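Local coordinates for 6-aminohexanoate-cyclic-dimer hydrolase (Arthrobacter sp., PDB 3A2Q), which hydrolyses the cyclic dimer of 6-aminohexanoate, a nylon-6 by-product, to the linear dimer, as a homodimeric member of the amidase family, at residues I47-K52 and S78-I82; D81-I87 and K117-M123; D170-R176 and T425-N429; R191-P196 and G208-L214; E276-A280 and S443-I449. The protein carries 1 engineered substitution. All coordinates share one frame; numbering follows the deposited sequence.

Contact 1: I47-K52 and S78-I82; sequences IPLFEK and SQGDI
Lys52 and Asp81 reach for each other from opposite directions. The lysine leaves the first turn of helix 50-59 with CG anti to its backbone N (chi1 170°), and a single bend further out, at chi3, delivers NZ to Asp81 OD2 at 2.7 Å. This salt bridge meets the oxygen on its syn side, 27° out of the carboxylate plane. The same ammonium group also bonds to Gln79 O at 3.0 Å, staying within the plane of that carbonyl. Asp81 OD2 takes a further hydrogen bond on its anti lone pair, from Ser78 OG at 2.6 Å, and two donors on different sides of one oxygen should leave the carboxylate little freedom to rotate. The residues being gripped belong to a type II beta turn running from Ser78 to Asp81, with Gly80 at its third position in the positive-phi conformation that this turn favours. The turn lies in the loop after strand 68-72. It packs where strand 45-48, an outermost strand of the large mixed amidase sheet, gives way to helix 50-59. At that junction Leu49 holds the N-cap position, and its side chain crosses Asp81 obliquely, laying both methyls against the carboxylate: CD2 lies 3.6 Å from OD1 of Asp81, and CD1 is 3.8 Å from OD2 of the same residue. Beyond it the contact turns apolar. Ile47 and Ile82 meet at about a right angle, with Ile47 CD1 3.9 Å from Ile82 CG2, while the CG1 arm of Ile82 leads away and the residue packs on Arg96.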
# COMPACT_ATOMS: atom_id res chain seq x y z
N ILE A 47 11.78 -0.06 -13.33
CA ILE A 47 12.28 1.09 -14.07
C ILE A 47 13.30 1.85 -13.24
O ILE A 47 12.94 2.76 -12.49
CB ILE A 47 11.15 2.07 -14.44
CG1 ILE A 47 10.06 1.35 -15.23
CG2 ILE A 47 11.71 3.23 -15.25
CD1 ILE A 47 8.78 2.16 -15.40
N PRO A 48 14.58 1.47 -13.34
CA PRO A 48 15.62 2.15 -12.57
C PRO A 48 15.79 3.59 -13.06
O PRO A 48 15.64 3.86 -14.25
CB PRO A 48 16.87 1.31 -12.84
CG PRO A 48 16.60 0.70 -14.17
CD PRO A 48 15.14 0.33 -14.09
N LEU A 49 16.08 4.49 -12.14
CA LEU A 49 16.27 5.90 -12.46
C LEU A 49 17.54 6.37 -11.76
O LEU A 49 17.54 7.38 -11.05
CB LEU A 49 15.08 6.73 -11.98
CG LEU A 49 13.71 6.38 -12.55
CD1 LEU A 49 12.64 7.18 -11.83
CD2 LEU A 49 13.69 6.66 -14.04
N PHE A 50 18.62 5.62 -11.95
CA PHE A 50 19.89 5.95 -11.31
C PHE A 50 20.47 7.31 -11.70
O PHE A 50 21.06 7.99 -10.86
CB PHE A 50 20.92 4.84 -11.59
CG PHE A 50 20.43 3.46 -11.24
CD1 PHE A 50 19.72 3.24 -10.06
CD2 PHE A 50 20.70 2.38 -12.07
CE1 PHE A 50 19.28 1.96 -9.73
CE2 PHE A 50 20.27 1.10 -11.74
CZ PHE A 50 19.56 0.89 -10.57
N GLU A 51 20.32 7.71 -12.95
CA GLU A 51 20.84 9.00 -13.38
C GLU A 51 20.10 10.15 -12.69
O GLU A 51 20.73 11.05 -12.13
CB GLU A 51 20.76 9.14 -14.90
CG GLU A 51 21.57 8.08 -15.64
CD GLU A 51 23.04 8.04 -15.22
OE1 GLU A 51 23.75 7.11 -15.63
OE2 GLU A 51 23.48 8.95 -14.47
N LYS A 52 18.77 10.12 -12.72
CA LYS A 52 18.00 11.16 -12.07
C LYS A 52 18.34 11.15 -10.59
O LYS A 52 18.53 12.20 -9.98
CB LYS A 52 16.49 10.93 -12.24
CG LYS A 52 15.65 11.86 -11.37
CD LYS A 52 14.15 11.73 -11.63
CE LYS A 52 13.76 12.38 -12.95
NZ LYS A 52 12.28 12.44 -13.11
N SER A 78 6.34 10.68 -12.57
CA SER A 78 7.54 11.50 -12.46
C SER A 78 7.85 12.07 -13.85
O SER A 78 7.82 11.34 -14.84
CB SER A 78 8.71 10.67 -11.93
OG SER A 78 8.89 9.49 -12.70
N GLN A 79 8.15 13.36 -13.90
CA GLN A 79 8.42 14.06 -15.16
C GLN A 79 9.52 13.44 -16.02
O GLN A 79 10.62 13.16 -15.55
CB GLN A 79 8.77 15.52 -14.86
CG GLN A 79 8.98 16.38 -16.09
CD GLN A 79 9.17 17.84 -15.73
OE1 GLN A 79 10.11 18.19 -15.00
NE2 GLN A 79 8.29 18.70 -16.24
N GLY A 80 9.19 13.23 -17.30
CA GLY A 80 10.14 12.67 -18.24
C GLY A 80 10.44 11.19 -18.12
O GLY A 80 11.26 10.66 -18.88
N ASP A 81 9.79 10.50 -17.19
CA ASP A 81 10.05 9.07 -17.01
C ASP A 81 8.97 8.15 -17.57
O ASP A 81 7.81 8.54 -17.70
CB ASP A 81 10.27 8.76 -15.53
CG ASP A 81 11.38 9.59 -14.92
OD1 ASP A 81 12.44 9.72 -15.56
OD2 ASP A 81 11.20 10.11 -13.80
N ILE A 82 9.38 6.93 -17.90
CA ILE A 82 8.48 5.93 -18.44
C ILE A 82 7.30 5.69 -17.49
O ILE A 82 7.48 5.61 -16.28
CB ILE A 82 9.22 4.59 -18.66
CG1 ILE A 82 10.29 4.76 -19.75
CG2 ILE A 82 8.24 3.50 -19.05
CD1 ILE A 82 9.71 5.03 -21.12

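Contact 2: D81-I87 and K117-M123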
# COMPACT_ATOMS: atom_id res chain seq x y z
N ASP A 81 9.79 10.50 -17.19
CA ASP A 81 10.05 9.07 -17.01
C ASP A 81 8.97 8.15 -17.57
O ASP A 81 7.81 8.54 -17.70
CB ASP A 81 10.27 8.76 -15.53
CG ASP A 81 11.38 9.59 -14.92
OD1 ASP A 81 12.44 9.72 -15.56
OD2 ASP A 81 11.20 10.11 -13.80
N ILE A 82 9.38 6.93 -17.90
CA ILE A 82 8.48 5.93 -18.44
C ILE A 82 7.30 5.69 -17.49
O ILE A 82 7.48 5.61 -16.28
CB ILE A 82 9.22 4.59 -18.66
CG1 ILE A 82 10.29 4.76 -19.75
CG2 ILE A 82 8.24 3.50 -19.05
CD1 ILE A 82 9.71 5.03 -21.12
N ASN A 83 6.10 5.58 -18.05
CA ASN A 83 4.89 5.34 -17.27
C ASN A 83 4.06 4.27 -17.98
O ASN A 83 3.43 4.55 -19.00
CB ASN A 83 4.08 6.63 -17.15
CG ASN A 83 2.84 6.46 -16.30
OD1 ASN A 83 1.80 7.06 -16.58
ND2 ASN A 83 2.94 5.66 -15.25
N THR A 84 4.05 3.06 -17.44
CA THR A 84 3.31 1.96 -18.06
C THR A 84 2.04 1.53 -17.35
O THR A 84 1.08 1.09 -17.99
CB THR A 84 4.20 0.71 -18.21
OG1 THR A 84 4.49 0.18 -16.91
CG2 THR A 84 5.52 1.06 -18.90
N SER A 85 2.03 1.65 -16.02
CA SER A 85 0.87 1.22 -15.24
C SER A 85 0.69 -0.27 -15.52
O SER A 85 -0.39 -0.83 -15.33
CB SER A 85 -0.39 1.97 -15.65
OG SER A 85 -0.32 3.33 -15.26
N SER A 86 1.78 -0.89 -15.96
CA SER A 86 1.81 -2.31 -16.31
C SER A 86 0.81 -2.72 -17.38
O SER A 86 0.26 -3.83 -17.36
CB SER A 86 1.64 -3.17 -15.06
OG SER A 86 2.85 -3.17 -14.31
N ILE A 87 0.57 -1.81 -18.31
CA ILE A 87 -0.33 -2.08 -19.43
C ILE A 87 0.59 -2.42 -20.61
O ILE A 87 1.45 -1.62 -20.97
CB ILE A 87 -1.19 -0.86 -19.80
CG1 ILE A 87 -2.05 -0.45 -18.60
CG2 ILE A 87 -2.08 -1.19 -20.99
CD1 ILE A 87 -2.90 0.79 -18.83
N LYS A 117 11.15 3.15 -10.29
CA LYS A 117 9.75 2.76 -10.14
C LYS A 117 9.59 1.27 -9.86
O LYS A 117 10.39 0.45 -10.32
CB LYS A 117 8.97 3.13 -11.39
CG LYS A 117 8.88 4.62 -11.67
CD LYS A 117 7.89 4.86 -12.79
CE LYS A 117 7.54 6.32 -12.95
NZ LYS A 117 6.37 6.44 -13.87
N THR A 118 8.55 0.92 -9.11
CA THR A 118 8.29 -0.47 -8.75
C THR A 118 7.14 -1.13 -9.50
O THR A 118 6.20 -0.46 -9.94
CB THR A 118 8.01 -0.59 -7.25
OG1 THR A 118 6.99 0.34 -6.90
CG2 THR A 118 9.28 -0.29 -6.47
N ASN A 119 7.21 -2.45 -9.61
CA ASN A 119 6.22 -3.23 -10.32
C ASN A 119 4.84 -3.29 -9.66
O ASN A 119 4.71 -3.16 -8.44
CB ASN A 119 6.76 -4.65 -10.56
CG ASN A 119 6.00 -5.40 -11.62
OD1 ASN A 119 5.42 -4.81 -12.53
ND2 ASN A 119 6.01 -6.73 -11.53
N THR A 120 3.82 -3.50 -10.49
CA THR A 120 2.43 -3.58 -10.05
C THR A 120 1.61 -4.40 -11.05
O THR A 120 2.00 -4.53 -12.22
CB THR A 120 1.79 -2.16 -10.01
OG1 THR A 120 0.36 -2.27 -9.86
CG2 THR A 120 2.08 -1.41 -11.31
N PRO A 121 0.49 -4.99 -10.60
CA PRO A 121 -0.29 -5.75 -11.58
C PRO A 121 -0.90 -4.67 -12.48
O PRO A 121 -0.93 -3.49 -12.10
CB PRO A 121 -1.34 -6.46 -10.72
CG PRO A 121 -1.44 -5.58 -9.49
CD PRO A 121 -0.02 -5.19 -9.24
N GLU A 122 -1.36 -5.04 -13.67
CA GLU A 122 -1.92 -4.05 -14.59
C GLU A 122 -2.98 -3.13 -13.98
O GLU A 122 -4.04 -3.59 -13.55
CB GLU A 122 -2.50 -4.74 -15.82
CG GLU A 122 -3.05 -3.75 -16.83
CD GLU A 122 -3.53 -4.41 -18.10
OE1 GLU A 122 -4.54 -5.14 -18.04
OE2 GLU A 122 -2.88 -4.20 -19.15
N MET A 123 -2.70 -1.83 -13.99
CA MET A 123 -3.61 -0.83 -13.45
C MET A 123 -3.98 -1.13 -12.00
O MET A 123 -5.01 -0.66 -11.50
CB MET A 123 -4.87 -0.73 -14.33
CG MET A 123 -4.57 -0.28 -15.77
SD MET A 123 -6.03 -0.00 -16.80
CE MET A 123 -6.38 -1.69 -17.38
O HOH W 1 6.48 8.81 -14.87
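The flat groups that receive bonds here are peptide carbonyls, and the side-chain donors come to them off the plane: Lys117 NZ meets Ile82 O at 2.8 Å, tilted 25° from the carbonyl plane, and Ser86 OG meets Thr120 O at 2.6 Å, tilted 28°. A third flat group, the Glu122 carboxylate, has OE2 3.3 Å from Ile87 CA, while OE1 is bonded to Ser344 and to the backbone N of Glu341. Lys117 reaches across with its chain extended beyond CG, and its ammonium also bonds water 1 at 2.6 Å from NZ; that water passes a hydrogen bond on to Asp81 O. The same nitrogen forms a salt bridge to Asp73. Here the chain runs off the end of strand 113-118 of the amidase sheet and enters the catalytic centre: Thr120 packs on Lys72 and Pro121 on Ser150, both assigned by similarity to the charge relay, and Met123 lines the pocket of the bound 6-aminohexanoate. The loop 81-87 runs alongside. It holds this passage by a nearly straight bond from Met123 N to Ser85 O, 2.9 Å at 170°. Next to it Ile87 crosses Met123 at a slant, bringing CD1 to 3.6 Å from Met123 CG, and helix 308-331 packs on both residues, through Asn327 on Ile87 and through Ile320, Glu323 and Ile324 on Met123.

Contact 3: D170-R176 and T425-N429; sequences DAAGAVR and TVPFN. Engineered in segment 170-176: Ala174 (natural residue Ser). With ACA (6-aminohexanoic acid), chain C; ACA (6-aminohexanoic acid), chain B.
Asn429 turns its amide into the bend made by 170-176. Its ND2 gives Asp170 OD1 a hydrogen bond of 2.8 Å, with the acceptor almost in the amide plane, and its OD1 takes a weak bond from Arg176 NH2 at 2.7 Å. Arg176 in turn grips Asp170 side-on: NH2 reaches OD1 of the aspartate at 2.8 Å and NE reaches OD2 at 3.0 Å, forming a salt bridge along the guanidinium edge. Thr425 flanks the arginine, its CB lying over one face, 3.4 Å above the plane, while its carbonyl O receives NH1 at 2.8 Å. Besides NE, Asp170 OD2 also accepts the backbone N-H groups of Val175 and Arg176, so the carboxylate ties the start of the bend to its end. With an alanine at Asp170, the guanidinium would probably lose its charge partner and those two N-H groups their acceptor, leaving the bend freer to shift. Further out, Asn429 ND2 also bonds Ala209 O, and Arg176 NH1 bonds Gln452. What this network positions is the far side of the bend from the carboxylate, where Ala171 N and Ala172 N both donate to the substrate oxygen O of the chain C unit, at 2.9 and 3.0 Å. Ala174, an engineered replacement of the serine assigned by similarity as the acyl-ester nucleophile, stands beside that oxygen, an arrangement consistent with the oxyanion hole of the amidase signature family.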
# COMPACT_ATOMS: atom_id res chain seq x y z
N ASP A 170 -3.49 2.29 -2.24
CA ASP A 170 -4.31 1.27 -1.60
C ASP A 170 -5.80 1.52 -1.82
O ASP A 170 -6.35 2.49 -1.30
CB ASP A 170 -3.94 1.36 -0.10
CG ASP A 170 -4.49 0.23 0.73
OD1 ASP A 170 -5.69 -0.06 0.62
OD2 ASP A 170 -3.70 -0.36 1.50
N ALA A 171 -6.45 0.64 -2.58
CA ALA A 171 -7.88 0.76 -2.86
C ALA A 171 -8.68 -0.35 -2.19
O ALA A 171 -9.88 -0.21 -1.95
CB ALA A 171 -8.12 0.74 -4.37
N ALA A 172 -8.01 -1.47 -1.91
CA ALA A 172 -8.64 -2.61 -1.25
C ALA A 172 -7.63 -3.27 -0.31
O ALA A 172 -7.89 -4.35 0.23
CB ALA A 172 -9.16 -3.61 -2.29
N GLY A 173 -6.49 -2.61 -0.13
CA GLY A 173 -5.43 -3.11 0.73
C GLY A 173 -4.07 -3.15 0.03
O GLY A 173 -3.11 -3.70 0.58
N ALA A 174 -3.98 -2.54 -1.15
CA ALA A 174 -2.75 -2.55 -1.96
C ALA A 174 -1.44 -2.07 -1.34
O ALA A 174 -0.38 -2.23 -1.94
CB ALA A 174 -3.00 -1.81 -3.27
N VAL A 175 -1.49 -1.44 -0.17
CA VAL A 175 -0.24 -1.05 0.50
C VAL A 175 -0.08 -1.99 1.69
O VAL A 175 0.98 -2.57 1.91
CB VAL A 175 -0.26 0.42 1.00
CG1 VAL A 175 0.75 0.59 2.13
CG2 VAL A 175 0.09 1.36 -0.14
N ARG A 176 -1.16 -2.15 2.45
CA ARG A 176 -1.15 -3.00 3.63
C ARG A 176 -0.89 -4.47 3.31
O ARG A 176 -0.14 -5.13 4.02
CB ARG A 176 -2.47 -2.86 4.39
CG ARG A 176 -2.64 -1.49 5.05
CD ARG A 176 -4.11 -1.26 5.42
NE ARG A 176 -4.91 -1.01 4.22
CZ ARG A 176 -6.23 -1.15 4.15
NH1 ARG A 176 -6.92 -1.55 5.20
NH2 ARG A 176 -6.85 -0.89 3.00
N THR A 425 -8.82 -5.90 4.78
CA THR A 425 -8.28 -4.57 4.51
C THR A 425 -9.26 -3.67 3.77
O THR A 425 -9.35 -2.47 4.05
CB THR A 425 -6.97 -4.64 3.67
OG1 THR A 425 -7.15 -5.54 2.57
CG2 THR A 425 -5.79 -5.10 4.53
N VAL A 426 -10.03 -4.24 2.85
CA VAL A 426 -10.97 -3.45 2.06
C VAL A 426 -12.05 -2.67 2.84
O VAL A 426 -12.45 -1.58 2.41
CB VAL A 426 -11.63 -4.32 0.95
CG1 VAL A 426 -12.65 -5.26 1.55
CG2 VAL A 426 -12.26 -3.43 -0.10
N PRO A 427 -12.52 -3.18 3.99
CA PRO A 427 -13.54 -2.40 4.69
C PRO A 427 -13.08 -0.99 5.05
O PRO A 427 -13.88 -0.06 5.10
CB PRO A 427 -13.83 -3.23 5.94
CG PRO A 427 -13.46 -4.62 5.54
CD PRO A 427 -12.20 -4.41 4.73
N PHE A 428 -11.78 -0.83 5.29
CA PHE A 428 -11.25 0.47 5.68
C PHE A 428 -10.94 1.41 4.53
O PHE A 428 -10.69 2.59 4.74
CB PHE A 428 -10.07 0.23 6.62
CG PHE A 428 -10.43 -0.70 7.74
CD1 PHE A 428 -11.37 -0.31 8.69
CD2 PHE A 428 -9.99 -2.01 7.74
CE1 PHE A 428 -11.89 -1.22 9.61
CE2 PHE A 428 -10.49 -2.94 8.66
CZ PHE A 428 -11.45 -2.54 9.59
N ASN A 429 -10.96 0.88 3.31
CA ASN A 429 -10.78 1.73 2.14
C ASN A 429 -12.15 2.38 2.00
O ASN A 429 -12.27 3.53 1.61
CB ASN A 429 -10.51 0.92 0.87
CG ASN A 429 -9.13 0.35 0.83
OD1 ASN A 429 -8.91 -0.78 1.25
ND2 ASN A 429 -8.18 1.13 0.34
C ACA C . -5.56 -2.35 -5.04
O ACA C . -5.97 -1.78 -4.02
C2 ACA C . -5.67 -3.86 -5.19
C3 ACA C . -7.12 -4.35 -5.18
C4 ACA C . -7.78 -4.26 -6.56
C5 ACA C . -9.28 -4.03 -6.44
C6 ACA C . -9.94 -3.66 -7.76
N ACA C . -9.93 -2.22 -8.01
C ACA B . -9.18 -1.62 -8.93
O ACA B . -8.54 -2.25 -9.78
C2 ACA B . -9.13 -0.11 -8.90
C3 ACA B . -7.71 0.42 -9.05
C4 ACA B . -7.05 0.57 -7.69
C5 ACA B . -5.62 0.06 -7.70
C6 ACA B . -5.15 -0.26 -6.28
N ACA B . -5.00 -1.69 -6.05

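Contact 4: R191-P196 and G208-L214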
# COMPACT_ATOMS: atom_id res chain seq x y z
N ARG A 191 -8.49 8.89 4.52
CA ARG A 191 -8.84 9.35 3.19
C ARG A 191 -8.61 10.86 3.13
O ARG A 191 -9.00 11.59 4.05
CB ARG A 191 -10.32 9.04 2.91
CG ARG A 191 -10.89 9.68 1.64
CD ARG A 191 -12.37 9.34 1.50
NE ARG A 191 -12.56 7.92 1.22
CZ ARG A 191 -13.55 7.17 1.71
NH1 ARG A 191 -14.45 7.71 2.53
NH2 ARG A 191 -13.64 5.89 1.37
N GLY A 192 -7.96 11.33 2.07
CA GLY A 192 -7.71 12.75 1.93
C GLY A 192 -6.48 13.27 2.65
O GLY A 192 -6.28 14.48 2.73
N ARG A 193 -5.66 12.37 3.18
CA ARG A 193 -4.44 12.78 3.87
C ARG A 193 -3.34 13.12 2.87
O ARG A 193 -2.70 14.16 2.97
CB ARG A 193 -3.94 11.66 4.80
CG ARG A 193 -2.67 12.01 5.58
CD ARG A 193 -2.93 13.08 6.64
NE ARG A 193 -3.83 12.61 7.69
CZ ARG A 193 -4.50 13.41 8.51
NH1 ARG A 193 -4.36 14.73 8.41
NH2 ARG A 193 -5.31 12.90 9.43
N ILE A 194 -3.14 12.23 1.90
CA ILE A 194 -2.09 12.40 0.89
C ILE A 194 -2.67 12.67 -0.49
O ILE A 194 -3.47 11.88 -0.99
CB ILE A 194 -1.19 11.15 0.79
CG1 ILE A 194 -0.61 10.82 2.17
CG2 ILE A 194 -0.08 11.39 -0.24
CD1 ILE A 194 0.33 9.62 2.18
N SER A 195 -2.26 13.76 -1.11
CA SER A 195 -2.76 14.10 -2.43
C SER A 195 -2.21 13.22 -3.55
O SER A 195 -1.01 12.98 -3.62
CB SER A 195 -2.45 15.55 -2.78
OG SER A 195 -2.87 15.84 -4.09
N PRO A 196 -3.09 12.73 -4.44
CA PRO A 196 -2.72 11.89 -5.58
C PRO A 196 -2.70 12.76 -6.84
O PRO A 196 -2.52 12.25 -7.95
CB PRO A 196 -3.85 10.88 -5.64
CG PRO A 196 -5.03 11.76 -5.33
CD PRO A 196 -4.55 12.66 -4.20
N GLY A 208 -13.07 7.64 -3.93
CA GLY A 208 -12.45 7.85 -2.63
C GLY A 208 -11.87 6.62 -1.96
O GLY A 208 -11.21 6.74 -0.92
N ALA A 209 -12.10 5.44 -2.53
CA ALA A 209 -11.58 4.21 -1.94
C ALA A 209 -10.07 4.06 -2.12
O ALA A 209 -9.40 3.45 -1.29
CB ALA A 209 -12.29 2.99 -2.52
N ALA A 210 -9.53 4.62 -3.21
CA ALA A 210 -8.10 4.54 -3.48
C ALA A 210 -7.32 5.64 -2.74
O ALA A 210 -7.56 6.83 -2.95
CB ALA A 210 -7.84 4.64 -4.98
N HIS A 211 -6.41 5.22 -1.86
CA HIS A 211 -5.60 6.14 -1.06
C HIS A 211 -4.12 5.96 -1.40
O HIS A 211 -3.68 4.84 -1.65
CB HIS A 211 -5.67 5.81 0.45
CG HIS A 211 -7.04 5.82 1.05
ND1 HIS A 211 -8.09 5.05 0.58
CD2 HIS A 211 -7.50 6.40 2.19
CE1 HIS A 211 -9.11 5.14 1.41
NE2 HIS A 211 -8.78 5.95 2.39
N GLU A 212 -3.35 7.05 -1.39
CA GLU A 212 -1.92 6.91 -1.61
C GLU A 212 -1.41 6.47 -0.24
O GLU A 212 -1.92 6.93 0.79
CB GLU A 212 -1.26 8.24 -2.01
CG GLU A 212 -1.75 8.80 -3.34
CD GLU A 212 -1.80 7.74 -4.43
OE1 GLU A 212 -2.90 7.49 -4.96
OE2 GLU A 212 -0.74 7.15 -4.75
N GLY A 213 -0.42 5.58 -0.23
CA GLY A 213 0.11 5.06 1.02
C GLY A 213 1.62 5.07 1.14
O GLY A 213 2.32 5.49 0.21
N LEU A 214 2.12 4.57 2.27
CA LEU A 214 3.55 4.59 2.56
C LEU A 214 4.12 3.28 3.08
O LEU A 214 3.45 2.56 3.83
CB LEU A 214 3.82 5.69 3.59
CG LEU A 214 3.23 7.06 3.25
CD1 LEU A 214 3.24 7.94 4.49
CD2 LEU A 214 4.03 7.69 2.11
O HOH W 2 -4.82 9.55 -1.31
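Gly208, at the head of 208-214, offers its carbonyl O to Arg191 NE at 2.8 Å. The bond is fairly straight at 159°, yet NE stands 51° above the carbonyl plane, while the oxygen lies at the edge of the guanidinium. Gly208 ends helix 202-207 with positive phi, and a CB there would press on that same NE. Ala209 then turns its own O to His211 ND1, 2.8 Å away and in the plane of the imidazole, which helps set the ring's rotation. His211, the first residue of strand 211-216, presses its CD2 to 3.4 Å from Arg191 CA. Glu212 follows, and water 2 links the segments there, accepting from Glu212 N (2.9 Å from the water) and donating to Ile194 O (2.7 Å from the water). The Glu212 side chain leaves past Ile194, with Glu212 CB 3.8 Å from Ile194 CG2, then bends at chi2 (-46°) so that the rest runs over Pro196 CB and OE2 is hydrogen-bonded to His167. Leu214 closes the segment with its CG 4.0 Å from Ile194 CD1, in an apolar patch completed by Phe103 and helix 219-229. A leucine in place of Arg191 would probably leave Gly208 O without this donor and Val430 O without the NH2 bond, loosening the tie between the helix end and the loop. Chemically, a buried arginine answered by backbone oxygens keeps its positive charge close to His211, which probably makes that imidazole harder to protonate.

Contact 5: E276-A280 and S443-I449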
# COMPACT_ATOMS: atom_id res chain seq x y z
N GLU A 276 -2.61 -19.11 12.06
CA GLU A 276 -1.37 -18.40 12.31
C GLU A 276 -1.57 -16.90 12.18
O GLU A 276 -0.96 -16.13 12.91
CB GLU A 276 -0.26 -18.89 11.36
CG GLU A 276 -0.03 -20.40 11.46
CD GLU A 276 1.29 -20.86 10.88
OE1 GLU A 276 1.80 -20.20 9.95
OE2 GLU A 276 1.82 -21.89 11.35
N CYS A 277 -2.42 -16.48 11.25
CA CYS A 277 -2.71 -15.06 11.09
C CYS A 277 -3.44 -14.58 12.35
O CYS A 277 -3.14 -13.52 12.89
CB CYS A 277 -3.59 -14.81 9.87
SG CYS A 277 -2.71 -15.03 8.31
N ALA A 278 -4.40 -15.38 12.81
CA ALA A 278 -5.17 -15.04 13.99
C ALA A 278 -4.28 -14.96 15.23
O ALA A 278 -4.43 -14.06 16.06
CB ALA A 278 -6.28 -16.05 14.21
N ALA A 279 -3.34 -15.90 15.35
CA ALA A 279 -2.46 -15.94 16.51
C ALA A 279 -1.53 -14.73 16.59
O ALA A 279 -1.17 -14.29 17.68
CB ALA A 279 -1.64 -17.23 16.50
N ALA A 280 -1.13 -14.20 15.44
CA ALA A 280 -0.25 -13.03 15.39
C ALA A 280 -1.00 -11.83 15.95
O ALA A 280 -0.46 -11.06 16.74
CB ALA A 280 0.18 -12.75 13.95
N SER A 443 4.99 -16.90 9.79
CA SER A 443 4.32 -18.19 9.66
C SER A 443 5.28 -19.29 10.08
O SER A 443 6.48 -19.05 10.20
CB SER A 443 3.93 -18.43 8.20
OG SER A 443 5.10 -18.68 7.44
N SER A 444 4.76 -20.49 10.30
CA SER A 444 5.61 -21.60 10.72
C SER A 444 6.60 -21.98 9.61
O SER A 444 7.60 -22.65 9.87
CB SER A 444 4.77 -22.80 11.13
OG SER A 444 3.92 -23.24 10.08
N ASP A 445 6.34 -21.54 8.38
CA ASP A 445 7.28 -21.86 7.31
C ASP A 445 8.08 -20.64 6.86
O ASP A 445 8.50 -20.55 5.70
CB ASP A 445 6.58 -22.57 6.14
CG ASP A 445 5.59 -21.69 5.39
OD1 ASP A 445 5.20 -20.63 5.90
OD2 ASP A 445 5.20 -22.10 4.27
N GLY A 446 8.27 -19.70 7.79
CA GLY A 446 9.08 -18.52 7.56
C GLY A 446 8.59 -17.34 6.74
O GLY A 446 9.41 -16.51 6.31
N MET A 447 7.28 -17.24 6.52
CA MET A 447 6.72 -16.13 5.75
C MET A 447 6.14 -15.07 6.68
O MET A 447 5.46 -15.39 7.65
CB MET A 447 5.63 -16.64 4.81
CG MET A 447 6.10 -17.65 3.76
SD MET A 447 7.47 -17.02 2.78
CE MET A 447 6.64 -15.80 1.77
N PRO A 448 6.40 -13.78 6.40
CA PRO A 448 5.88 -12.70 7.24
C PRO A 448 4.36 -12.66 7.34
O PRO A 448 3.65 -12.95 6.37
CB PRO A 448 6.45 -11.44 6.58
CG PRO A 448 7.72 -11.93 5.93
CD PRO A 448 7.29 -13.26 5.35
N ILE A 449 3.87 -12.31 8.52
CA ILE A 449 2.43 -12.18 8.80
C ILE A 449 2.24 -10.81 9.44
O ILE A 449 2.80 -10.53 10.50
CB ILE A 449 1.93 -13.27 9.79
CG1 ILE A 449 1.98 -14.65 9.13
CG2 ILE A 449 0.50 -12.96 10.25
CD1 ILE A 449 1.48 -15.79 10.02
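The first turn of helix 275-290 passes close to both ends of the 443-449 segment, with Glu276 CA 6.3 Å from Ser443 CA. That segment is the connection of a beta hairpin: strands 435-442 and 448-455 are antiparallel neighbours in the large sheet, and a type I beta turn from Ser443 to Gly446 reverses the chain between them. Glu276 is the helix's hand on this turn. Its carboxylate takes Ser444 in a two-pronged grip, OE1 receiving the backbone N at 3.0 Å, from the syn side and 31° out of the carboxylate plane, while OE2 uses its syn lone pair to accept from Ser444 OG at 2.8 Å. A chain extended beyond CG lets the carboxylate span the distance from the helix, and Gln392 adds another bond to OE1, so rotation of the group is well restrained. Sitting near the start of its helix, the negative charge would probably be favoured by the helix's own electric field. The turn is braced from within by Ser443 OG, which accepts Met447 N at 2.8 Å, while Asp445 points its OD2 to Arg145. Below this polar edge, the strand contributes Ile449. Its CD1 rises to 3.8 Å from Glu276 CB, under the aliphatic root of the carboxylate arm. The other branch, CG2, anti to the backbone N, fits between two residues one helical turn apart along the helix: Cys277 SG at 4.3 Å from Ile449 CG2, and Ala280 CB at 3.7 Å from the same methyl.

Contacts 1, 2, 4 and 5 all reach the one mixed sheet of the amidase fold. Contacts 1 and 2 share Asp81 and Ile82 and lie near its 45-48 edge, where strand 113-118 pairs with the outermost strand; contact 5 sits on the other side of the chain's centre, its centre about 37 Å from that of contact 1. Contacts 3 and 4 lie between, with centres about 11 Å apart, and touch through Asp170 with His211 and Asn429 with Ala209. Contact 4 falls wholly within the 248 residues that contact 3 spans, whereas contacts 3 and 5 interleave. The substrate site therefore draws on segments distant in sequence, with contacts 2 and 3 supplying pocket residues.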